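Alginate lyase, family PL7 (Zobellia galactanivorans, PDB 4BE3) probably cleaves alginate by beta-elimination, acting as an exolytic lyase of polysaccharide lyase family 7. Local coordinates at residues E195-L200 with F212-L217. Sequence-based numbering, arbitrary orientation.
Sequences EGIMYL and FTKNLL
Met198 and Lys214 form a hydrogen-bonded pair in an antiparallel beta hairpin at the edge of one sheet of the PL7 jelly-roll sandwich: Lys214 N bonds to Met198 O (2.7 Å) and Met198 N to Lys214 O. Leu200 and Phe212 pair likewise, and a hydrogen bond from Leu216 N to Gly196 O continues the pairing past the strand ends. On the face of Met198 and Leu200, the Met198 side chain bends at its last torsion (chi3 68°) and lays its CE against Lys214 CB (3.9 Å), while Met198 CB meets Leu216 CG. Leu200 CB lies at the edge of the Phe212 ring, near its plane. On the opposite face Thr213 CG2, anti to its own nitrogen, makes a tight methyl-methyl contact with Ile197 CG2 (3.5 Å) and an ordinary one with Tyr199 CE1 (3.7 Å); Ile197 CG2 also covers the rim of one face of the tyrosine ring. Past the second strand, Leu217 CG packs 3.7 Å from Gly196 CA. Further out, Trp138 and Ile121 of the facing sheet pack on Met198 and Leu200; Trp138 also meets Phe212 edge-to-face, and Tyr140 makes a cation-pi contact with Lys214. An Asx turn holds the backbone at Leu217, Asn215 OD1 accepting from Leu217 N (2.7 Å).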
loop_
_atom_site.group_PDB
_atom_site.type_symbol
_atom_site.label_atom_id
_atom_site.label_comp_id
_atom_site.label_asym_id
_atom_site.label_seq_id
_atom_site.Cartn_x
_atom_site.Cartn_y
_atom_site.Cartn_z
ATOM N N GLU A 195 2.863 -0.056 11.142
ATOM C CA GLU A 195 1.732 -0.137 11.965
ATOM C C GLU A 195 1.362 1.224 12.618
ATOM O O GLU A 195 1.014 1.292 13.787
ATOM C CB GLU A 195 1.966 -1.201 13.057
ATOM C CG GLU A 195 2.076 -2.531 12.310
ATOM C CD GLU A 195 2.087 -3.745 13.283
ATOM O OE1 GLU A 195 2.345 -3.619 14.514
ATOM O OE2 GLU A 195 1.896 -4.834 12.772
ATOM N N GLY A 196 1.462 2.259 11.835
ATOM C CA GLY A 196 0.949 3.540 12.275
ATOM C C GLY A 196 1.986 4.344 13.086
ATOM O O GLY A 196 1.638 5.448 13.528
ATOM N N ILE A 197 3.149 3.764 13.329
ATOM C CA ILE A 197 4.193 4.469 14.127
ATOM C C ILE A 197 5.343 4.842 13.194
ATOM O O ILE A 197 5.852 4.043 12.442
ATOM C CB ILE A 197 4.658 3.642 15.345
ATOM C CG1 ILE A 197 3.400 3.322 16.308
ATOM C CG2 ILE A 197 5.756 4.426 16.056
ATOM C CD1 ILE A 197 3.876 2.467 17.458
ATOM N N MET A 198 5.758 6.131 13.205
ATOM C CA MET A 198 6.749 6.625 12.295
ATOM C C MET A 198 8.094 6.581 13.063
ATOM O O MET A 198 8.222 7.243 14.109
ATOM C CB MET A 198 6.402 8.142 11.955
ATOM C CG MET A 198 7.539 8.736 11.074
ATOM S SD MET A 198 6.862 10.298 10.361
ATOM C CE MET A 198 6.700 11.401 11.867
ATOM N N TYR A 199 9.050 5.811 12.561
ATOM C CA TYR A 199 10.358 5.680 13.120
ATOM C C TYR A 199 11.310 6.385 12.133
ATOM O O TYR A 199 11.448 6.010 10.908
ATOM C CB TYR A 199 10.762 4.178 13.142
ATOM C CG TYR A 199 9.847 3.382 14.015
ATOM C CD1 TYR A 199 10.021 3.375 15.408
ATOM C CD2 TYR A 199 8.795 2.670 13.453
ATOM C CE1 TYR A 199 9.156 2.635 16.287
ATOM C CE2 TYR A 199 7.903 1.908 14.289
ATOM C CZ TYR A 199 8.120 1.912 15.691
ATOM O OH TYR A 199 7.268 1.237 16.477
ATOM N N LEU A 200 12.036 7.438 12.595
ATOM C CA LEU A 200 12.949 8.162 11.751
ATOM C C LEU A 200 14.374 7.854 12.097
ATOM O O LEU A 200 14.674 7.635 13.300
ATOM C CB LEU A 200 12.710 9.723 11.977
ATOM C CG LEU A 200 11.256 10.102 11.822
ATOM C CD1 LEU A 200 11.258 11.707 12.138
ATOM C CD2 LEU A 200 10.823 9.891 10.358
ATOM N N PHE A 212 14.078 8.936 15.926
ATOM C CA PHE A 212 12.909 9.496 16.615
ATOM C C PHE A 212 11.752 8.466 16.433
ATOM O O PHE A 212 11.714 7.795 15.394
ATOM C CB PHE A 212 12.391 10.787 15.964
ATOM C CG PHE A 212 13.434 11.891 16.013
ATOM C CD1 PHE A 212 13.519 12.709 17.131
ATOM C CD2 PHE A 212 14.357 12.007 15.004
ATOM C CE1 PHE A 212 14.546 13.715 17.192
ATOM C CE2 PHE A 212 15.416 13.012 15.051
ATOM C CZ PHE A 212 15.432 13.872 16.191
ATOM N N THR A 213 10.785 8.523 17.317
ATOM C CA THR A 213 9.547 7.658 17.174
ATOM C C THR A 213 8.405 8.561 17.313
ATOM O O THR A 213 8.301 9.337 18.327
ATOM C CB THR A 213 9.509 6.579 18.248
ATOM O OG1 THR A 213 10.651 5.769 18.099
ATOM C CG2 THR A 213 8.210 5.733 18.172
ATOM N N LYS A 214 7.454 8.554 16.400
ATOM C CA LYS A 214 6.250 9.411 16.564
ATOM C C LYS A 214 5.010 8.587 16.154
ATOM O O LYS A 214 4.928 8.143 15.000
ATOM C CB LYS A 214 6.412 10.620 15.626
ATOM C CG LYS A 214 5.188 11.557 15.549
ATOM C CD LYS A 214 4.923 12.291 16.838
ATOM C CE LYS A 214 3.673 13.226 16.748
ATOM N NZ LYS A 214 3.345 13.841 18.106
ATOM N N ASN A 215 4.058 8.391 17.094
ATOM C CA ASN A 215 2.871 7.605 16.773
ATOM C C ASN A 215 1.946 8.453 15.922
ATOM O O ASN A 215 1.571 9.550 16.315
ATOM C CB ASN A 215 2.222 7.310 18.099
ATOM C CG ASN A 215 1.092 6.324 17.944
ATOM O OD1 ASN A 215 0.378 6.317 16.964
ATOM N ND2 ASN A 215 0.913 5.502 18.969
ATOM N N LEU A 216 1.588 7.989 14.723
ATOM C CA LEU A 216 0.668 8.782 13.884
ATOM C C LEU A 216 -0.836 8.432 14.052
ATOM O O LEU A 216 -1.678 9.083 13.410
ATOM C CB LEU A 216 1.004 8.514 12.440
ATOM C CG LEU A 216 2.486 8.788 12.009
ATOM C CD1 LEU A 216 2.630 8.568 10.477
ATOM C CD2 LEU A 216 2.724 10.361 12.357
ATOM N N LEU A 217 -1.098 7.511 15.025
ATOM C CA LEU A 217 -2.469 7.068 15.285
ATOM C C LEU A 217 -3.067 7.641 16.545
ATOM O O LEU A 217 -4.271 7.466 16.744
ATOM C CB LEU A 217 -2.504 5.518 15.451
ATOM C CG LEU A 217 -1.870 4.668 14.313
ATOM C CD1 LEU A 217 -2.092 3.139 14.579
ATOM C CD2 LEU A 217 -2.447 5.028 12.948
#